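Local coordinates for protein dachshund homolog 1 (PDB 1L8R) that regulates transcription in organ development, acting with SIX and EYA proteins, and carries a DNA-binding domain similar to the forkhead/winged-helix fold, at residues E26-F37 and C83-L94. Numbering follows the deposited sequence.
Sequences ELICLPQAFDLF and CKLISRKDFETL
The Phe91 ring lies with one face over Ala33, whose CB sits 3.8 Å from the ring centroid in a CH-pi contact. Chi1 of -179° turns the ring away from its own backbone N, from helix 88-99 across to helix 30-37. Leu30 CD1 meets the edge of this ring and also packs on Ile86 CD1 at 3.8 Å. Phe37 CD2 comes within 4.1 Å of Phe91 CE2, the two side chains crossing at about a right angle. An alanine in place of Phe91 is likely to open a gap between the helices and leave Ala33 and Phe37 without this partner.

Strands 25-29 and 84-87 pair antiparallel. Ile86 N donates to Ile28 O at 3.1 Å, in the carbonyl plane. Leu30 N donates a hydrogen bond to Lys84 O at 3.1 Å. Leu27 CB meets Leu85 CB at 3.8 Å. Glu26 OE2 lies 3.2 Å from Arg88 NH2, above the guanidinium plane, a salt bridge of charges alone; Arg88 NH1 hydrogen-bonds Asp11 O.

Both strands lie inside the sheet of the DACHbox-N domain, which contains a forkhead/winged-helix-like DNA-binding motif. Strands 15-22 and 60-61 flank them, and helix 45-54 packs on Leu30 and Leu94.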
ATOM      1  N   GLU A  26      10.909   0.479  -4.203  1.00 13.72           N
ATOM      2  CA  GLU A  26       9.823   1.439  -4.258  1.00 13.84           C
ATOM      3  C   GLU A  26       8.553   0.748  -3.773  1.00 12.73           C
ATOM      4  O   GLU A  26       8.110  -0.241  -4.357  1.00 14.48           O
ATOM      5  CB  GLU A  26       9.633   1.942  -5.688  1.00 15.73           C
ATOM      6  CG  GLU A  26       8.652   3.084  -5.811  1.00 21.18           C
ATOM      7  CD  GLU A  26       8.636   3.679  -7.202  1.00 25.48           C
ATOM      8  OE1 GLU A  26       9.650   4.296  -7.596  1.00 27.77           O
ATOM      9  OE2 GLU A  26       7.612   3.526  -7.897  1.00 28.09           O
ATOM     10  N   LEU A  27       7.969   1.276  -2.708  1.00 13.05           N
ATOM     11  CA  LEU A  27       6.760   0.689  -2.154  1.00 11.87           C
ATOM     12  C   LEU A  27       5.617   1.680  -2.221  1.00 14.33           C
ATOM     13  O   LEU A  27       5.830   2.888  -2.147  1.00 15.44           O
ATOM     14  CB  LEU A  27       6.998   0.297  -0.700  1.00 12.06           C
ATOM     15  CG  LEU A  27       8.246  -0.533  -0.416  1.00 13.88           C
ATOM     16  CD1 LEU A  27       8.350  -0.755   1.088  1.00 15.18           C
ATOM     17  CD2 LEU A  27       8.191  -1.859  -1.160  1.00 13.07           C
ATOM     18  N   ILE A  28       4.400   1.174  -2.376  1.00 12.90           N
ATOM     19  CA  ILE A  28       3.259   2.064  -2.417  1.00 13.41           C
ATOM     20  C   ILE A  28       2.325   1.806  -1.241  1.00 13.49           C
ATOM     21  O   ILE A  28       2.389   0.757  -0.576  1.00 10.90           O
ATOM     22  CB  ILE A  28       2.486   1.969  -3.771  1.00 14.85           C
ATOM     23  CG1 ILE A  28       1.970   0.551  -4.012  1.00 16.06           C
ATOM     24  CG2 ILE A  28       3.423   2.371  -4.915  1.00 15.89           C
ATOM     25  CD1 ILE A  28       3.027  -0.410  -4.461  1.00 23.02           C
ATOM     26  N   CYS A  29       1.477   2.789  -0.978  1.00 11.98           N
ATOM     27  CA  CYS A  29       0.522   2.729   0.120  1.00 12.89           C
ATOM     28  C   CYS A  29      -0.541   1.661  -0.144  1.00 13.32           C
ATOM     29  O   CYS A  29      -1.374   1.808  -1.037  1.00 12.29           O
ATOM     30  CB  CYS A  29      -0.115   4.099   0.287  1.00 13.58           C
ATOM     31  SG  CYS A  29      -1.394   4.155   1.518  1.00 12.56           S
ATOM     32  N   LEU A  30      -0.500   0.583   0.631  1.00 13.19           N
ATOM     33  CA  LEU A  30      -1.439  -0.524   0.456  1.00 13.30           C
ATOM     34  C   LEU A  30      -2.921  -0.164   0.600  1.00 14.37           C
ATOM     35  O   LEU A  30      -3.726  -0.493  -0.279  1.00 13.79           O
ATOM     36  CB  LEU A  30      -1.090  -1.669   1.409  1.00 13.82           C
ATOM     37  CG  LEU A  30      -2.016  -2.893   1.369  1.00 11.47           C
ATOM     38  CD1 LEU A  30      -2.097  -3.438  -0.051  1.00 13.83           C
ATOM     39  CD2 LEU A  30      -1.491  -3.953   2.329  1.00 12.60           C
ATOM     40  N   PRO A  31      -3.308   0.507   1.699  1.00 15.27           N
ATOM     41  CA  PRO A  31      -4.724   0.865   1.859  1.00 14.36           C
ATOM     42  C   PRO A  31      -5.241   1.723   0.712  1.00 16.15           C
ATOM     43  O   PRO A  31      -6.393   1.580   0.288  1.00 15.60           O
ATOM     44  CB  PRO A  31      -4.748   1.610   3.191  1.00 16.65           C
ATOM     45  CG  PRO A  31      -3.636   0.976   3.949  1.00 19.56           C
ATOM     46  CD  PRO A  31      -2.543   0.865   2.909  1.00 14.73           C
ATOM     47  N   GLN A  32      -4.391   2.617   0.212  1.00 14.43           N
ATOM     48  CA  GLN A  32      -4.779   3.490  -0.889  1.00 14.15           C
ATOM     49  C   GLN A  32      -5.004   2.675  -2.156  1.00 14.69           C
ATOM     50  O   GLN A  32      -6.013   2.861  -2.841  1.00 15.12           O
ATOM     51  CB  GLN A  32      -3.708   4.556  -1.138  1.00 13.62           C
ATOM     52  CG  GLN A  32      -4.019   5.499  -2.295  1.00 15.31           C
ATOM     53  CD  GLN A  32      -2.993   6.609  -2.422  1.00 14.61           C
ATOM     54  OE1 GLN A  32      -1.797   6.378  -2.255  1.00 18.41           O
ATOM     55  NE2 GLN A  32      -3.454   7.815  -2.732  1.00 16.41           N
ATOM     56  N   ALA A  33      -4.074   1.773  -2.464  1.00 14.02           N
ATOM     57  CA  ALA A  33      -4.197   0.926  -3.651  1.00 14.60           C
ATOM     58  C   ALA A  33      -5.437   0.050  -3.514  1.00 15.45           C
ATOM     59  O   ALA A  33      -6.143  -0.205  -4.490  1.00 17.93           O
ATOM     60  CB  ALA A  33      -2.946   0.060  -3.822  1.00 13.53           C
ATOM     61  N   PHE A  34      -5.690  -0.415  -2.295  1.00 16.38           N
ATOM     62  CA  PHE A  34      -6.856  -1.241  -2.013  1.00 18.56           C
ATOM     63  C   PHE A  34      -8.136  -0.471  -2.350  1.00 19.72           C
ATOM     64  O   PHE A  34      -8.985  -0.967  -3.093  1.00 19.49           O
ATOM     65  CB  PHE A  34      -6.870  -1.639  -0.535  1.00 20.09           C
ATOM     66  CG  PHE A  34      -8.166  -2.255  -0.081  1.00 21.56           C
ATOM     67  CD1 PHE A  34      -8.494  -3.558  -0.429  1.00 22.97           C
ATOM     68  CD2 PHE A  34      -9.066  -1.519   0.682  1.00 24.03           C
ATOM     69  CE1 PHE A  34      -9.703  -4.124  -0.021  1.00 26.14           C
ATOM     70  CE2 PHE A  34     -10.274  -2.074   1.093  1.00 24.39           C
ATOM     71  CZ  PHE A  34     -10.592  -3.379   0.741  1.00 25.09           C
ATOM     72  N   ASP A  35      -8.265   0.746  -1.823  1.00 20.18           N
ATOM     73  CA  ASP A  35      -9.460   1.556  -2.066  1.00 21.42           C
ATOM     74  C   ASP A  35      -9.680   1.845  -3.542  1.00 21.27           C
ATOM     75  O   ASP A  35     -10.819   1.968  -3.994  1.00 23.74           O
ATOM     76  CB  ASP A  35      -9.389   2.901  -1.333  1.00 22.91           C
ATOM     77  CG  ASP A  35      -9.260   2.748   0.161  1.00 23.90           C
ATOM     78  OD1 ASP A  35      -9.803   1.768   0.718  1.00 25.66           O
ATOM     79  OD2 ASP A  35      -8.625   3.626   0.778  1.00 26.95           O
ATOM     80  N   LEU A  36      -8.588   1.962  -4.288  1.00 21.14           N
ATOM     81  CA  LEU A  36      -8.672   2.267  -5.710  1.00 21.71           C
ATOM     82  C   LEU A  36      -8.992   1.089  -6.615  1.00 23.12           C
ATOM     83  O   LEU A  36      -9.703   1.249  -7.614  1.00 23.11           O
ATOM     84  CB  LEU A  36      -7.362   2.897  -6.194  1.00 21.73           C
ATOM     85  CG  LEU A  36      -7.017   4.320  -5.749  1.00 21.16           C
ATOM     86  CD1 LEU A  36      -5.580   4.634  -6.139  1.00 22.11           C
ATOM     87  CD2 LEU A  36      -7.983   5.312  -6.393  1.00 23.53           C
ATOM     88  N   PHE A  37      -8.491  -0.094  -6.273  1.00 23.01           N
ATOM     89  CA  PHE A  37      -8.691  -1.248  -7.141  1.00 22.75           C
ATOM     90  C   PHE A  37      -9.354  -2.511  -6.600  1.00 23.80           C
ATOM     91  O   PHE A  37      -9.764  -3.368  -7.384  1.00 24.54           O
ATOM     92  CB  PHE A  37      -7.342  -1.619  -7.757  1.00 23.88           C
ATOM     93  CG  PHE A  37      -6.659  -0.474  -8.442  1.00 25.15           C
ATOM     94  CD1 PHE A  37      -7.187   0.071  -9.609  1.00 25.70           C
ATOM     95  CD2 PHE A  37      -5.500   0.079  -7.909  1.00 24.48           C
ATOM     96  CE1 PHE A  37      -6.569   1.153 -10.235  1.00 27.69           C
ATOM     97  CE2 PHE A  37      -4.874   1.161  -8.526  1.00 26.70           C
ATOM     98  CZ  PHE A  37      -5.411   1.699  -9.693  1.00 26.24           C
ATOM     99  N   CYS A  83      -0.226   2.036   8.967  1.00 13.09           N
ATOM    100  CA  CYS A  83      -0.290   1.828   7.525  1.00 13.65           C
ATOM    101  C   CYS A  83       0.821   0.919   7.044  1.00 14.11           C
ATOM    102  O   CYS A  83       1.921   0.931   7.586  1.00 14.65           O
ATOM    103  CB  CYS A  83      -0.192   3.159   6.779  1.00 11.91           C
ATOM    104  SG  CYS A  83      -0.630   3.011   5.029  1.00 15.54           S
ATOM    105  N   LYS A  84       0.524   0.128   6.017  1.00 12.75           N
ATOM    106  CA  LYS A  84       1.507  -0.779   5.446  1.00 12.31           C
ATOM    107  C   LYS A  84       1.790  -0.450   3.991  1.00 12.73           C
ATOM    108  O   LYS A  84       0.959   0.146   3.300  1.00 11.97           O
ATOM    109  CB  LYS A  84       1.040  -2.224   5.600  1.00 15.64           C
ATOM    110  CG  LYS A  84       1.154  -2.704   7.043  1.00 17.90           C
ATOM    111  CD  LYS A  84       0.525  -4.058   7.254  1.00 23.76           C
ATOM    112  CE  LYS A  84       0.709  -4.511   8.694  1.00 24.41           C
ATOM    113  NZ  LYS A  84      -0.071  -5.754   8.985  1.00 29.14           N
ATOM    114  N   LEU A  85       2.983  -0.838   3.546  1.00 10.44           N
ATOM    115  CA  LEU A  85       3.446  -0.578   2.192  1.00 11.94           C
ATOM    116  C   LEU A  85       3.908  -1.866   1.515  1.00 11.69           C
ATOM    117  O   LEU A  85       4.496  -2.732   2.155  1.00 15.45           O
ATOM    118  CB  LEU A  85       4.647   0.375   2.236  1.00 11.78           C
ATOM    119  CG  LEU A  85       4.569   1.703   2.995  1.00 12.19           C
ATOM    120  CD1 LEU A  85       5.942   2.373   2.974  1.00 13.42           C
ATOM    121  CD2 LEU A  85       3.515   2.614   2.364  1.00 10.86           C
ATOM    122  N   ILE A  86       3.641  -2.003   0.220  1.00 13.04           N
ATOM    123  CA  ILE A  86       4.136  -3.170  -0.508  1.00 13.12           C
ATOM    124  C   ILE A  86       4.552  -2.732  -1.907  1.00 13.95           C
ATOM    125  O   ILE A  86       4.105  -1.698  -2.389  1.00 13.90           O
ATOM    126  CB  ILE A  86       3.107  -4.339  -0.602  1.00 16.32           C
ATOM    127  CG1 ILE A  86       1.832  -3.897  -1.312  1.00 18.29           C
ATOM    128  CG2 ILE A  86       2.838  -4.904   0.795  1.00 15.98           C
ATOM    129  CD1 ILE A  86       0.931  -5.083  -1.682  1.00 16.85           C
ATOM    130  N   SER A  87       5.433  -3.498  -2.543  1.00 14.27           N
ATOM    131  CA  SER A  87       5.903  -3.145  -3.880  1.00 16.79           C
ATOM    132  C   SER A  87       4.787  -3.241  -4.915  1.00 18.59           C
ATOM    133  O   SER A  87       3.796  -3.944  -4.715  1.00 18.26           O
ATOM    134  CB  SER A  87       7.073  -4.052  -4.284  1.00 17.77           C
ATOM    135  OG  SER A  87       6.664  -5.404  -4.418  1.00 17.81           O
ATOM    136  N   ARG A  88       4.935  -2.531  -6.028  1.00 19.98           N
ATOM    137  CA  ARG A  88       3.907  -2.585  -7.056  1.00 22.04           C
ATOM    138  C   ARG A  88       3.780  -3.998  -7.612  1.00 22.83           C
ATOM    139  O   ARG A  88       2.680  -4.439  -7.937  1.00 23.86           O
ATOM    140  CB  ARG A  88       4.197  -1.575  -8.170  1.00 22.76           C
ATOM    141  CG  ARG A  88       3.777  -0.156  -7.795  1.00 24.27           C
ATOM    142  CD  ARG A  88       3.899   0.828  -8.947  1.00 26.09           C
ATOM    143  NE  ARG A  88       5.278   0.964  -9.405  1.00 29.74           N
ATOM    144  CZ  ARG A  88       5.704   1.927 -10.214  1.00 30.83           C
ATOM    145  NH1 ARG A  88       4.857   2.847 -10.659  1.00 31.00           N
ATOM    146  NH2 ARG A  88       6.978   1.972 -10.576  1.00 32.07           N
ATOM    147  N   LYS A  89       4.899  -4.714  -7.695  1.00 24.44           N
ATOM    148  CA  LYS A  89       4.882  -6.085  -8.198  1.00 25.78           C
ATOM    149  C   LYS A  89       4.094  -6.970  -7.233  1.00 24.47           C
ATOM    150  O   LYS A  89       3.322  -7.832  -7.655  1.00 24.85           O
ATOM    151  CB  LYS A  89       6.303  -6.636  -8.340  1.00 27.92           C
ATOM    152  CG  LYS A  89       6.366  -7.941  -9.127  1.00 32.59           C
ATOM    153  CD  LYS A  89       7.773  -8.528  -9.164  1.00 34.77           C
ATOM    154  CE  LYS A  89       8.066  -9.357  -7.923  1.00 35.03           C
ATOM    155  NZ  LYS A  89       7.217 -10.584  -7.887  1.00 36.98           N
ATOM    156  N   ASP A  90       4.302  -6.762  -5.935  1.00 22.12           N
ATOM    157  CA  ASP A  90       3.592  -7.540  -4.932  1.00 21.30           C
ATOM    158  C   ASP A  90       2.114  -7.171  -4.915  1.00 19.49           C
ATOM    159  O   ASP A  90       1.253  -8.016  -4.639  1.00 18.06           O
ATOM    160  CB  ASP A  90       4.212  -7.337  -3.543  1.00 22.32           C
ATOM    161  CG  ASP A  90       5.474  -8.168  -3.339  1.00 25.36           C
ATOM    162  OD1 ASP A  90       5.715  -9.100  -4.136  1.00 26.45           O
ATOM    163  OD2 ASP A  90       6.221  -7.906  -2.374  1.00 24.50           O
ATOM    164  N   PHE A  91       1.802  -5.915  -5.212  1.00 16.63           N
ATOM    165  CA  PHE A  91       0.404  -5.536  -5.226  1.00 16.32           C
ATOM    166  C   PHE A  91      -0.269  -6.250  -6.395  1.00 16.30           C
ATOM    167  O   PHE A  91      -1.384  -6.735  -6.268  1.00 15.47           O
ATOM    168  CB  PHE A  91       0.213  -4.035  -5.401  1.00 16.78           C
ATOM    169  CG  PHE A  91      -1.229  -3.626  -5.396  1.00 17.87           C
ATOM    170  CD1 PHE A  91      -1.952  -3.607  -4.209  1.00 17.39           C
ATOM    171  CD2 PHE A  91      -1.887  -3.335  -6.584  1.00 19.22           C
ATOM    172  CE1 PHE A  91      -3.313  -3.314  -4.200  1.00 19.32           C
ATOM    173  CE2 PHE A  91      -3.246  -3.042  -6.588  1.00 19.90           C
ATOM    174  CZ  PHE A  91      -3.962  -3.029  -5.395  1.00 20.60           C
ATOM    175  N   GLU A  92       0.416  -6.309  -7.534  1.00 19.13           N
ATOM    176  CA  GLU A  92      -0.165  -6.969  -8.699  1.00 19.27           C
ATOM    177  C   GLU A  92      -0.382  -8.451  -8.403  1.00 19.03           C
ATOM    178  O   GLU A  92      -1.389  -9.026  -8.805  1.00 20.65           O
ATOM    179  CB  GLU A  92       0.724  -6.790  -9.936  1.00 21.00           C
ATOM    180  CG  GLU A  92       0.920  -5.335 -10.379  1.00 24.98           C
ATOM    181  CD  GLU A  92      -0.386  -4.562 -10.582  1.00 25.57           C
ATOM    182  OE1 GLU A  92      -1.473  -5.176 -10.596  1.00 26.78           O
ATOM    183  OE2 GLU A  92      -0.321  -3.323 -10.737  1.00 28.94           O
ATOM    184  N   THR A  93       0.561  -9.064  -7.694  1.00 18.27           N
ATOM    185  CA  THR A  93       0.433 -10.468  -7.324  1.00 18.53           C
ATOM    186  C   THR A  93      -0.816 -10.592  -6.453  1.00 19.64           C
ATOM    187  O   THR A  93      -1.616 -11.511  -6.618  1.00 19.25           O
ATOM    188  CB  THR A  93       1.659 -10.957  -6.524  1.00 17.82           C
ATOM    189  OG1 THR A  93       2.829 -10.891  -7.350  1.00 20.41           O
ATOM    190  CG2 THR A  93       1.462 -12.393  -6.057  1.00 17.88           C
ATOM    191  N   LEU A  94      -0.973  -9.658  -5.519  1.00 18.13           N
ATOM    192  CA  LEU A  94      -2.141  -9.651  -4.647  1.00 18.45           C
ATOM    193  C   LEU A  94      -3.397  -9.435  -5.486  1.00 16.69           C
ATOM    194  O   LEU A  94      -4.391 -10.141  -5.333  1.00 16.47           O
ATOM    195  CB  LEU A  94      -2.024  -8.530  -3.611  1.00 16.91           C
ATOM    196  CG  LEU A  94      -3.315  -8.212  -2.857  1.00 20.24           C
ATOM    197  CD1 LEU A  94      -3.676  -9.392  -1.953  1.00 19.54           C
ATOM    198  CD2 LEU A  94      -3.140  -6.941  -2.048  1.00 18.87           C
TER
HETATM  199  O   HOH W   1       8.219  -1.607  -6.699  1.00 27.84           O